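Local coordinates for protein halogenase (Chondromyces crocatus, PDB 3E1T) that is an FAD-dependent halogenase that probably chlorinates an aromatic group during the biosynthesis of the myxobacterial natural product chondrochloren, at residues A[79-84]-A[88-93]; A[187-192]-A[378-383]; A[220-225]-A[263-268]; A[246-251]-A[278-283]. All blocks are in the same frame, centred on the assembly; numbering follows the deposited sequence.

Contact 1: A[79-84]-A[88-93]; sequences GTFRWG and EPWTFG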
# COMPACT_ATOMS: atom_id res chain seq x y z
N GLY A 79 -15.86 3.66 -4.79
CA GLY A 79 -16.18 2.53 -3.92
C GLY A 79 -17.46 2.68 -3.12
O GLY A 79 -18.00 3.78 -2.96
N THR A 80 -17.92 1.55 -2.62
CA THR A 80 -19.09 1.49 -1.77
C THR A 80 -18.67 1.02 -0.37
O THR A 80 -17.85 0.11 -0.24
CB THR A 80 -20.13 0.56 -2.36
OG1 THR A 80 -20.36 0.94 -3.73
CG2 THR A 80 -21.44 0.63 -1.59
N PHE A 81 -19.21 1.67 0.65
CA PHE A 81 -18.92 1.34 2.04
C PHE A 81 -20.17 1.06 2.84
O PHE A 81 -21.14 1.82 2.78
CB PHE A 81 -18.17 2.48 2.72
CG PHE A 81 -16.71 2.53 2.40
CD1 PHE A 81 -16.25 3.33 1.37
CD2 PHE A 81 -15.80 1.79 3.15
CE1 PHE A 81 -14.88 3.38 1.08
CE2 PHE A 81 -14.44 1.83 2.86
CZ PHE A 81 -13.98 2.62 1.83
N ARG A 82 -20.15 -0.05 3.57
CA ARG A 82 -21.04 -0.24 4.70
C ARG A 82 -20.20 0.00 5.97
O ARG A 82 -19.47 -0.88 6.44
CB ARG A 82 -21.72 -1.62 4.64
CG ARG A 82 -21.95 -2.33 5.95
CD ARG A 82 -23.14 -1.82 6.72
NE ARG A 82 -22.90 -0.58 7.44
CZ ARG A 82 -22.31 -0.47 8.63
NH1 ARG A 82 -21.85 -1.55 9.26
NH2 ARG A 82 -22.17 0.72 9.19
N TRP A 83 -20.32 1.22 6.50
CA TRP A 83 -19.34 1.75 7.43
C TRP A 83 -19.88 3.04 8.03
O TRP A 83 -20.38 3.90 7.31
CB TRP A 83 -18.06 2.07 6.65
CG TRP A 83 -16.79 2.19 7.45
CD1 TRP A 83 -16.45 3.16 8.35
CD2 TRP A 83 -15.66 1.31 7.37
NE1 TRP A 83 -15.18 2.92 8.85
CE2 TRP A 83 -14.68 1.80 8.26
CE3 TRP A 83 -15.39 0.15 6.63
CZ2 TRP A 83 -13.44 1.17 8.43
CZ3 TRP A 83 -14.16 -0.48 6.80
CH2 TRP A 83 -13.20 0.03 7.69
N GLY A 84 -19.73 3.17 9.34
CA GLY A 84 -20.14 4.38 10.05
C GLY A 84 -21.40 4.18 10.87
O GLY A 84 -21.65 3.09 11.40
N GLU A 88 -27.18 1.49 5.90
CA GLU A 88 -27.26 1.54 4.44
C GLU A 88 -25.91 1.94 3.83
O GLU A 88 -25.27 2.88 4.31
CB GLU A 88 -28.38 2.48 3.98
CG GLU A 88 -29.79 1.88 4.13
CD GLU A 88 -30.91 2.78 3.62
OE1 GLU A 88 -32.08 2.53 4.00
OE2 GLU A 88 -30.64 3.73 2.85
N PRO A 89 -25.48 1.21 2.79
CA PRO A 89 -24.22 1.47 2.10
C PRO A 89 -24.19 2.82 1.39
O PRO A 89 -25.17 3.20 0.75
CB PRO A 89 -24.13 0.33 1.08
CG PRO A 89 -25.05 -0.72 1.59
CD PRO A 89 -26.17 0.04 2.21
N TRP A 90 -23.07 3.53 1.53
CA TRP A 90 -22.83 4.77 0.81
C TRP A 90 -21.68 4.61 -0.20
O TRP A 90 -20.90 3.66 -0.13
CB TRP A 90 -22.58 5.92 1.78
CG TRP A 90 -21.45 5.70 2.75
CD1 TRP A 90 -21.52 5.11 3.98
CD2 TRP A 90 -20.08 6.07 2.57
NE1 TRP A 90 -20.28 5.09 4.57
CE2 TRP A 90 -19.38 5.68 3.73
CE3 TRP A 90 -19.37 6.71 1.53
CZ2 TRP A 90 -18.00 5.90 3.89
CZ3 TRP A 90 -18.00 6.92 1.69
CH2 TRP A 90 -17.34 6.51 2.86
N THR A 91 -21.59 5.55 -1.14
CA THR A 91 -20.63 5.46 -2.24
C THR A 91 -19.81 6.74 -2.38
O THR A 91 -20.24 7.82 -1.98
CB THR A 91 -21.36 5.14 -3.58
OG1 THR A 91 -22.09 3.92 -3.46
CG2 THR A 91 -20.38 5.01 -4.74
N PHE A 92 -18.61 6.61 -2.93
CA PHE A 92 -17.82 7.77 -3.32
C PHE A 92 -17.37 7.56 -4.76
O PHE A 92 -17.29 6.42 -5.23
CB PHE A 92 -16.61 7.97 -2.38
CG PHE A 92 -15.52 6.93 -2.55
CD1 PHE A 92 -14.50 7.12 -3.47
CD2 PHE A 92 -15.54 5.76 -1.80
CE1 PHE A 92 -13.50 6.15 -3.63
CE2 PHE A 92 -14.54 4.79 -1.95
CZ PHE A 92 -13.52 5.00 -2.87
N GLY A 93 -17.09 8.65 -5.45
CA GLY A 93 -16.55 8.59 -6.81
C GLY A 93 -15.29 9.43 -6.86
O GLY A 93 -15.17 10.42 -6.14
O HOH W 1 -23.14 2.25 6.00

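Contact 2: A[187-192]-A[378-383]; sequences FQNVAL and SARKII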
# COMPACT_ATOMS: atom_id res chain seq x y z
N PHE A 187 -3.17 -0.20 13.89
CA PHE A 187 -3.54 -1.13 12.83
C PHE A 187 -3.00 -2.53 13.12
O PHE A 187 -2.33 -3.14 12.29
CB PHE A 187 -3.05 -0.60 11.47
CG PHE A 187 -3.61 0.76 11.11
CD1 PHE A 187 -4.92 0.88 10.65
CD2 PHE A 187 -2.85 1.90 11.27
CE1 PHE A 187 -5.45 2.13 10.34
CE2 PHE A 187 -3.36 3.15 10.95
CZ PHE A 187 -4.67 3.25 10.46
N GLN A 188 -3.33 -3.03 14.31
CA GLN A 188 -2.88 -4.34 14.76
C GLN A 188 -3.89 -5.38 14.30
O GLN A 188 -4.64 -5.96 15.11
CB GLN A 188 -2.75 -4.33 16.29
CG GLN A 188 -1.81 -5.37 16.87
CD GLN A 188 -1.46 -5.07 18.32
OE1 GLN A 188 -0.85 -4.03 18.61
NE2 GLN A 188 -1.86 -5.95 19.23
N ASN A 189 -3.92 -5.59 12.99
CA ASN A 189 -4.94 -6.38 12.33
C ASN A 189 -4.30 -7.52 11.55
O ASN A 189 -3.11 -7.47 11.23
CB ASN A 189 -5.75 -5.52 11.35
CG ASN A 189 -6.21 -4.20 11.94
OD1 ASN A 189 -6.37 -3.21 11.21
ND2 ASN A 189 -6.46 -4.17 13.25
N VAL A 190 -5.10 -8.55 11.27
CA VAL A 190 -4.70 -9.62 10.37
C VAL A 190 -5.74 -9.73 9.26
O VAL A 190 -6.95 -9.63 9.52
CB VAL A 190 -4.55 -10.97 11.11
CG1 VAL A 190 -3.49 -10.86 12.19
CG2 VAL A 190 -5.87 -11.39 11.73
N ALA A 191 -5.28 -9.89 8.03
CA ALA A 191 -6.19 -10.12 6.90
C ALA A 191 -6.20 -11.60 6.54
O ALA A 191 -5.16 -12.26 6.53
CB ALA A 191 -5.81 -9.29 5.71
N LEU A 192 -7.39 -12.12 6.26
CA LEU A 192 -7.59 -13.52 5.88
C LEU A 192 -8.38 -13.48 4.59
O LEU A 192 -9.49 -12.96 4.58
CB LEU A 192 -8.38 -14.24 6.97
CG LEU A 192 -8.67 -15.73 6.78
CD1 LEU A 192 -7.37 -16.55 6.79
CD2 LEU A 192 -9.58 -16.20 7.88
N SER A 378 -14.38 -0.86 19.10
CA SER A 378 -14.18 -0.08 20.34
C SER A 378 -12.70 0.18 20.64
O SER A 378 -12.35 1.20 21.22
CB SER A 378 -14.85 -0.75 21.53
OG SER A 378 -14.14 -1.93 21.89
N ALA A 379 -11.83 -0.75 20.25
CA ALA A 379 -10.38 -0.59 20.44
C ALA A 379 -9.70 0.20 19.31
O ALA A 379 -8.49 0.46 19.38
CB ALA A 379 -9.73 -1.96 20.59
N ARG A 380 -10.44 0.55 18.27
CA ARG A 380 -9.91 1.33 17.16
C ARG A 380 -10.58 2.70 17.07
O ARG A 380 -11.24 3.05 16.07
CB ARG A 380 -9.95 0.53 15.86
CG ARG A 380 -8.89 -0.58 15.86
CD ARG A 380 -9.32 -1.77 15.04
NE ARG A 380 -8.34 -2.87 15.11
CZ ARG A 380 -8.25 -3.75 16.10
NH1 ARG A 380 -9.06 -3.68 17.15
NH2 ARG A 380 -7.33 -4.71 16.06
N LYS A 381 -10.39 3.47 18.14
CA LYS A 381 -10.97 4.80 18.28
C LYS A 381 -9.87 5.83 18.53
O LYS A 381 -8.82 5.50 19.07
CB LYS A 381 -12.00 4.82 19.42
CG LYS A 381 -13.29 4.02 19.13
CD LYS A 381 -14.11 4.59 17.96
CE LYS A 381 -15.03 3.55 17.28
NZ LYS A 381 -14.37 2.74 16.15
N ILE A 382 -10.12 7.07 18.12
CA ILE A 382 -9.18 8.15 18.36
C ILE A 382 -9.04 8.38 19.86
O ILE A 382 -10.03 8.43 20.57
CB ILE A 382 -9.59 9.44 17.62
CG1 ILE A 382 -9.22 9.33 16.13
CG2 ILE A 382 -8.96 10.68 18.26
CD1 ILE A 382 -9.83 10.41 15.25
N ILE A 383 -7.80 8.45 20.33
CA ILE A 383 -7.52 8.67 21.74
C ILE A 383 -7.34 10.16 21.96
O ILE A 383 -6.32 10.74 21.58
CB ILE A 383 -6.33 7.81 22.24
CG1 ILE A 383 -6.80 6.36 22.43
CG2 ILE A 383 -5.78 8.33 23.57
CD1 ILE A 383 -5.70 5.33 22.49

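Contact 3: A[220-225]-A[263-268]; sequences FWYIPL and KEYLAP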
# COMPACT_ATOMS: atom_id res chain seq x y z
N PHE A 220 -14.70 -6.46 5.73
CA PHE A 220 -14.42 -7.23 4.52
C PHE A 220 -14.08 -6.31 3.36
O PHE A 220 -14.65 -5.21 3.25
CB PHE A 220 -15.64 -8.05 4.12
CG PHE A 220 -15.67 -9.44 4.68
CD1 PHE A 220 -15.00 -10.47 4.03
CD2 PHE A 220 -16.40 -9.72 5.82
CE1 PHE A 220 -15.03 -11.77 4.53
CE2 PHE A 220 -16.45 -11.01 6.35
CZ PHE A 220 -15.77 -12.04 5.70
N TRP A 221 -13.17 -6.74 2.50
CA TRP A 221 -13.11 -6.19 1.15
C TRP A 221 -13.69 -7.19 0.16
O TRP A 221 -13.69 -8.40 0.42
CB TRP A 221 -11.70 -5.75 0.74
CG TRP A 221 -10.75 -6.87 0.34
CD1 TRP A 221 -10.74 -7.55 -0.85
CD2 TRP A 221 -9.66 -7.40 1.11
NE1 TRP A 221 -9.72 -8.49 -0.86
CE2 TRP A 221 -9.04 -8.40 0.33
CE3 TRP A 221 -9.15 -7.13 2.40
CZ2 TRP A 221 -7.93 -9.13 0.78
CZ3 TRP A 221 -8.04 -7.85 2.84
CH2 TRP A 221 -7.45 -8.85 2.04
N TYR A 222 -14.17 -6.68 -0.97
CA TYR A 222 -14.86 -7.46 -2.00
C TYR A 222 -14.52 -6.79 -3.32
O TYR A 222 -15.10 -5.77 -3.67
CB TYR A 222 -16.37 -7.44 -1.77
CG TYR A 222 -17.19 -8.37 -2.68
CD1 TYR A 222 -17.50 -9.66 -2.28
CD2 TYR A 222 -17.69 -7.93 -3.91
CE1 TYR A 222 -18.26 -10.52 -3.08
CE2 TYR A 222 -18.48 -8.78 -4.73
CZ TYR A 222 -18.75 -10.07 -4.31
OH TYR A 222 -19.51 -10.94 -5.08
N ILE A 223 -13.53 -7.34 -4.02
CA ILE A 223 -12.97 -6.71 -5.21
C ILE A 223 -13.25 -7.60 -6.41
O ILE A 223 -12.80 -8.75 -6.44
CB ILE A 223 -11.45 -6.51 -5.09
CG1 ILE A 223 -11.11 -5.65 -3.86
CG2 ILE A 223 -10.87 -5.91 -6.38
CD1 ILE A 223 -9.61 -5.65 -3.48
N PRO A 224 -14.00 -7.08 -7.40
CA PRO A 224 -14.21 -7.85 -8.63
C PRO A 224 -12.98 -7.77 -9.53
O PRO A 224 -12.51 -6.67 -9.86
CB PRO A 224 -15.42 -7.18 -9.28
CG PRO A 224 -15.38 -5.74 -8.78
CD PRO A 224 -14.70 -5.77 -7.42
N LEU A 225 -12.46 -8.94 -9.91
CA LEU A 225 -11.29 -9.03 -10.77
C LEU A 225 -11.65 -9.32 -12.23
O LEU A 225 -10.95 -8.91 -13.15
CB LEU A 225 -10.32 -10.07 -10.22
CG LEU A 225 -9.80 -9.73 -8.82
CD1 LEU A 225 -8.91 -10.83 -8.32
CD2 LEU A 225 -9.08 -8.38 -8.83
N LYS A 263 -22.33 -12.11 2.86
CA LYS A 263 -23.08 -13.38 2.82
C LYS A 263 -23.95 -13.46 1.57
O LYS A 263 -23.93 -14.48 0.85
CB LYS A 263 -23.94 -13.55 4.08
CG LYS A 263 -24.69 -14.90 4.12
CD LYS A 263 -25.20 -15.24 5.51
CE LYS A 263 -26.21 -16.40 5.48
NZ LYS A 263 -25.74 -17.60 4.71
N GLU A 264 -24.69 -12.40 1.28
CA GLU A 264 -25.57 -12.40 0.11
C GLU A 264 -24.80 -12.35 -1.22
O GLU A 264 -25.13 -13.07 -2.16
CB GLU A 264 -26.66 -11.33 0.22
CG GLU A 264 -26.25 -9.91 -0.09
CD GLU A 264 -27.39 -9.11 -0.73
OE1 GLU A 264 -28.00 -8.28 -0.03
OE2 GLU A 264 -27.68 -9.33 -1.93
N TYR A 265 -23.75 -11.54 -1.29
CA TYR A 265 -22.98 -11.44 -2.53
C TYR A 265 -22.28 -12.74 -2.89
O TYR A 265 -22.01 -12.99 -4.07
CB TYR A 265 -21.99 -10.27 -2.49
CG TYR A 265 -22.60 -8.94 -2.87
CD1 TYR A 265 -23.79 -8.50 -2.30
CD2 TYR A 265 -21.97 -8.10 -3.79
CE1 TYR A 265 -24.35 -7.29 -2.63
CE2 TYR A 265 -22.53 -6.88 -4.14
CZ TYR A 265 -23.72 -6.48 -3.55
OH TYR A 265 -24.28 -5.27 -3.87
N LEU A 266 -22.01 -13.59 -1.89
CA LEU A 266 -21.30 -14.85 -2.13
C LEU A 266 -22.19 -16.10 -2.15
O LEU A 266 -21.72 -17.20 -2.46
CB LEU A 266 -20.13 -15.04 -1.16
CG LEU A 266 -18.94 -14.06 -1.30
CD1 LEU A 266 -17.91 -14.34 -0.23
CD2 LEU A 266 -18.29 -14.09 -2.69
N ALA A 267 -23.47 -15.93 -1.83
CA ALA A 267 -24.44 -17.03 -1.90
C ALA A 267 -24.42 -17.78 -3.25
O ALA A 267 -24.41 -19.02 -3.24
CB ALA A 267 -25.86 -16.54 -1.55
N PRO A 268 -24.40 -17.06 -4.39
CA PRO A 268 -24.30 -17.76 -5.68
C PRO A 268 -22.92 -18.35 -5.97
O PRO A 268 -22.76 -19.06 -6.97
CB PRO A 268 -24.62 -16.67 -6.71
CG PRO A 268 -25.13 -15.52 -5.95
CD PRO A 268 -24.52 -15.61 -4.59

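Contact 4: A[246-251]-A[278-283]; sequences DGHEAA and GEIRIR. With FAD (flavin-adenine dinucleotide), chain C.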
# COMPACT_ATOMS: atom_id res chain seq x y z
N ASP A 246 -5.19 -23.67 12.09
CA ASP A 246 -5.79 -25.00 11.93
C ASP A 246 -7.30 -24.86 11.71
O ASP A 246 -8.12 -25.34 12.50
CB ASP A 246 -5.46 -25.93 13.11
CG ASP A 246 -4.15 -26.68 12.91
OD1 ASP A 246 -3.42 -26.84 13.91
OD2 ASP A 246 -3.85 -27.10 11.77
N GLY A 247 -7.64 -24.19 10.61
CA GLY A 247 -9.02 -23.90 10.25
C GLY A 247 -9.13 -22.57 9.53
O GLY A 247 -9.97 -21.74 9.88
N HIS A 248 -8.26 -22.37 8.54
CA HIS A 248 -8.26 -21.17 7.71
C HIS A 248 -9.58 -21.00 6.99
O HIS A 248 -10.23 -19.95 7.12
CB HIS A 248 -7.13 -21.22 6.69
CG HIS A 248 -5.88 -20.50 7.10
ND1 HIS A 248 -5.04 -19.89 6.20
CD2 HIS A 248 -5.33 -20.30 8.33
CE1 HIS A 248 -4.02 -19.35 6.84
NE2 HIS A 248 -4.18 -19.58 8.14
N GLU A 249 -9.98 -22.03 6.24
CA GLU A 249 -11.20 -21.97 5.43
C GLU A 249 -12.44 -21.77 6.30
O GLU A 249 -13.30 -20.96 5.97
CB GLU A 249 -11.35 -23.21 4.54
CG GLU A 249 -12.62 -23.18 3.66
CD GLU A 249 -12.77 -24.38 2.72
OE1 GLU A 249 -11.96 -25.33 2.78
OE2 GLU A 249 -13.72 -24.36 1.90
N ALA A 250 -12.50 -22.52 7.40
CA ALA A 250 -13.65 -22.49 8.30
C ALA A 250 -13.81 -21.14 9.00
O ALA A 250 -14.93 -20.69 9.24
CB ALA A 250 -13.55 -23.62 9.33
N ALA A 251 -12.68 -20.50 9.30
CA ALA A 251 -12.66 -19.16 9.90
C ALA A 251 -13.24 -18.11 8.96
O ALA A 251 -14.06 -17.29 9.38
CB ALA A 251 -11.25 -18.78 10.31
N GLY A 278 -6.79 -20.59 -5.35
CA GLY A 278 -7.48 -21.66 -4.63
C GLY A 278 -7.05 -21.75 -3.19
O GLY A 278 -7.59 -22.54 -2.41
N GLU A 279 -6.07 -20.93 -2.82
CA GLU A 279 -5.55 -20.94 -1.47
C GLU A 279 -6.17 -19.78 -0.68
O GLU A 279 -6.60 -18.78 -1.26
CB GLU A 279 -4.02 -20.83 -1.51
CG GLU A 279 -3.29 -21.87 -0.66
CD GLU A 279 -3.37 -23.29 -1.24
OE1 GLU A 279 -2.87 -23.52 -2.37
OE2 GLU A 279 -3.94 -24.18 -0.56
N ILE A 280 -6.25 -19.92 0.64
CA ILE A 280 -6.59 -18.76 1.46
C ILE A 280 -5.39 -18.37 2.32
O ILE A 280 -4.86 -19.18 3.08
CB ILE A 280 -7.94 -18.89 2.24
CG1 ILE A 280 -7.73 -18.95 3.75
CG2 ILE A 280 -8.85 -20.01 1.68
CD1 ILE A 280 -8.94 -18.50 4.51
N ARG A 281 -4.95 -17.12 2.16
CA ARG A 281 -3.71 -16.66 2.79
C ARG A 281 -3.98 -15.81 4.03
O ARG A 281 -5.08 -15.31 4.21
CB ARG A 281 -2.87 -15.82 1.81
CG ARG A 281 -2.99 -16.15 0.32
CD ARG A 281 -2.29 -17.42 -0.08
NE ARG A 281 -1.59 -17.30 -1.37
CZ ARG A 281 -2.15 -17.37 -2.57
NH1 ARG A 281 -3.47 -17.54 -2.70
NH2 ARG A 281 -1.40 -17.27 -3.65
N ILE A 282 -2.95 -15.64 4.86
CA ILE A 282 -3.00 -14.70 5.96
C ILE A 282 -1.87 -13.66 5.84
O ILE A 282 -0.75 -13.99 5.42
CB ILE A 282 -2.98 -15.41 7.36
CG1 ILE A 282 -3.38 -14.42 8.46
CG2 ILE A 282 -1.60 -16.03 7.65
CD1 ILE A 282 -3.65 -15.04 9.80
N ARG A 283 -2.19 -12.41 6.18
CA ARG A 283 -1.19 -11.37 6.35
C ARG A 283 -1.37 -10.71 7.72
O ARG A 283 -2.48 -10.33 8.10
CB ARG A 283 -1.27 -10.32 5.23
CG ARG A 283 -0.64 -10.76 3.91
CD ARG A 283 0.91 -10.79 3.95
NE ARG A 283 1.49 -9.50 4.32
CZ ARG A 283 1.62 -8.46 3.50
NH1 ARG A 283 1.22 -8.55 2.23
NH2 ARG A 283 2.15 -7.34 3.94
PA FAD C . 5.77 -6.25 -3.51
O1A FAD C . 4.54 -6.13 -4.37
O2A FAD C . 5.62 -7.12 -2.30
O5B FAD C . 6.94 -6.87 -4.43
C5B FAD C . 8.26 -7.05 -3.93
C4B FAD C . 9.00 -8.06 -4.82
O4B FAD C . 10.28 -8.36 -4.29
C3B FAD C . 8.25 -9.38 -4.90
O3B FAD C . 8.03 -9.68 -6.26
C2B FAD C . 9.17 -10.41 -4.28
O2B FAD C . 9.14 -11.60 -5.01
C1B FAD C . 10.53 -9.74 -4.39
N9A FAD C . 11.51 -10.11 -3.35
C8A FAD C . 11.30 -10.36 -2.01
N7A FAD C . 12.50 -10.64 -1.46
C5A FAD C . 13.47 -10.55 -2.40
C6A FAD C . 14.86 -10.75 -2.39
N6A FAD C . 15.49 -11.21 -1.31
N1A FAD C . 15.56 -10.58 -3.56
C2A FAD C . 14.93 -10.26 -4.74
N3A FAD C . 13.56 -10.09 -4.74
C4A FAD C . 12.85 -10.22 -3.59
N1 FAD C . -2.56 -2.18 -2.14
C2 FAD C . -3.35 -1.60 -3.10
O2 FAD C . -2.85 -0.74 -3.81
N3 FAD C . -4.67 -1.99 -3.22
C4 FAD C . -5.21 -2.97 -2.39
O4 FAD C . -6.38 -3.34 -2.51
C4X FAD C . -4.41 -3.55 -1.41
N5 FAD C . -4.90 -4.53 -0.57
C5X FAD C . -4.08 -5.10 0.38
C6 FAD C . -4.57 -6.08 1.25
C7 FAD C . -3.72 -6.65 2.22
C7M FAD C . -4.32 -7.54 3.27
C8 FAD C . -2.39 -6.23 2.33
C8M FAD C . -1.51 -6.66 3.48
C9 FAD C . -1.91 -5.26 1.46
C9A FAD C . -2.74 -4.68 0.49
N10 FAD C . -2.24 -3.72 -0.37
C10 FAD C . -3.06 -3.15 -1.31
C1' FAD C . -0.76 -3.35 -0.33
C2' FAD C . 0.06 -3.96 -1.48
O2' FAD C . 0.07 -5.36 -1.31
C3' FAD C . 1.51 -3.45 -1.44
O3' FAD C . 1.56 -2.11 -1.00
C4' FAD C . 2.24 -3.47 -2.78
O4' FAD C . 2.31 -4.80 -3.25
C5' FAD C . 3.65 -2.91 -2.60
O5' FAD C . 4.43 -3.23 -3.72
P FAD C . 6.02 -3.40 -3.62
O1P FAD C . 6.63 -3.20 -4.99
O2P FAD C . 6.60 -2.40 -2.66
O3P FAD C . 6.25 -4.83 -2.98

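Contact 1: A[79-84]-A[88-93]
Trp90, with CG held between its backbone N and carbonyl carbon (chi1 56°), lays its indole against Phe81. The meeting is a CH-pi contact: Phe81 CB sits over the six-membered ring of Trp90, 3.9 Å from its centroid, while the phenyl and indole planes run nearly parallel but slid apart. Phe92 adopts a similar first torsion, which sets its ring over the backbone N of Gly79 and brings CE2 to 3.4 Å from Phe81 CE1, rim to rim. The three rings form an aromatic cluster on one face of an antiparallel beta hairpin. Its register is fixed by hydrogen-bonded pairs Gly79–Phe92 and Phe81–Trp90, the straightest link being Phe81 N to Trp90 O at 2.7 Å (171°). Thr80 and Thr91 face the other way, and Thr80 OG1 is hydrogen-bonded to Arg206. Beyond the last pair, Trp90 NE1 donates to Trp83 O over 3.0 Å, the acceptor lying in the indole plane. Phe365 of helix 340-368 packs on Phe81 and Trp90. The indole thus works twice, its face taking up an apolar CH group and its N-H tying down the carbonyl just past the end of the first strand.

Contact 2: A[187-192]-A[378-383]
Arg380 reaches Gln188 and Asn189 with the edge of its guanidinium group, and these three residues make up nearly all of the roughly 105 Å² buried over both sides. The close part is polar. The side chain runs extended from CG to NE (chi3 -176°), which carries the guanidinium to the start of strand 189-197, where NH2 gives a weak hydrogen bond to Gln188 O at 3.1 Å with an angle of 129°. The end of the Asn189 side chain lies beside the same edge, the amide plane turned 31° from that of the guanidinium. Gln188, centre of an inverse gamma turn, presents its carbonyl to this edge. The loose side of the contact is the Gln188 side chain: the residue is partly exposed, and its amide leads away from the arginine to a hydrogen bond with Glu239. Arg380 has a further anchor in Phe376, which accepts a hydrogen bond from NH1 through its carbonyl and a cation-pi contact through its ring. A methionine in place of the arginine would probably leave Gln188 O and the Phe376 carbonyl without their guanidinium donors and weaken the tie between loop and strand. The arrangement is an arginine-to-backbone-carbonyl tie between the loop after helix 375-378 and the start of strand 189-197 of the mixed sheet, which touches FAD through Ala191.

Contact 3: A[220-225]-A[263-268]
Tyr222 meets Tyr265 and Leu266 where helix 260-266 packs on a beta sheet: strand 218-224 supplies Tyr222, the helix segment Tyr265 and Leu266. Along the strand, Phe220 comes first and turns to helix 248-257, packing on Leu252 and Ile256. Trp221 follows on the other face of the strand, touching FAD and hydrogen-bonded through NE1 to Ser231. At Tyr222 the chain reaches the contact itself. CG is anti to the backbone N (chi1 -173°), sending the ring out from the sheet to the helix. There the two tyrosines make a T-shaped pair, planes at 87° and centroids 5.4 Å apart, with the edge of Tyr265 directed at the face of Tyr222. The closest carbons of the rings are Tyr222 CE2 and Tyr265 CD2, at 3.7 Å. All three touching residues are buried, and the segments share no hydrogen bond; the Tyr222 hydroxyl is satisfied instead by Lys200 O, while the Tyr265 backbone also bonds to Lys200. The contact is therefore held by ring and methyl packing, and Leu266 completes it from the edge of the Tyr222 ring: its CD2 lies near the ring plane, 3.6 Å from Tyr222 CE1.

Contact 4: A[246-251]-A[278-283]
His248 and Ile280 cross at a slant, the imidazole of the first directed past the branch of the second to its backbone. The Ile280 carbonyl O lies in the imidazole plane, only 4° out of it, and ND1 donates to it at 3.2 Å with an N-H...O angle of 157°. The donor stands 43° above the carbonyl plane, so the bond is well aimed by the ring but not by the carbonyl. Beside it Ile280 CG1 lies 3.8 Å from His248 CB, an aliphatic contact, and the Ile280 CD1 methyl rests 3.3 Å from the carbonyl O of His248. Ile282 crosses the histidine at about a right angle, its CB 4.1 Å from His248 CE1. Gly247 is the N-cap, so His248 opens helix 248-257. An alanine in place of the histidine is likely to leave Ile280 O without its side-chain donor and open a gap beside Ile282. Leu192 of strand 189-197 touches both His248 and Ile280. Strand 281-284 also meets the cofactor: the guanidinium of Arg283 lies with one face over FAD C8M. Donation from ND1 implies a proton there, and this one polar link, amid contacts of the isoleucine side chains, ties the first helical turn to the residue just before strand 281-284.

Overall arrangement
From the N terminus, contact 1 comes first and closes the shortest loop, a hairpin with three residues between its segments, complete before the others begin. Contact 2 opens at strand 189-197 and closes only after 185 intervening residues, tying the loop after helix 375-378 to the sheet; contacts 3 and 4 both fall within its span. Those two cross, their segments alternating along the chain, and seat the successive helices 260-266 and 248-257 on the sheet region. All four reach the same mixed sheet. Contacts 2 and 4 join through a probable hydrogen bond, Ala191 N to Arg283 O at 2.8 Å, and contacts 2 and 3 meet where Ala191 CB packs on Trp221 CZ3. Contact 1 touches none of them.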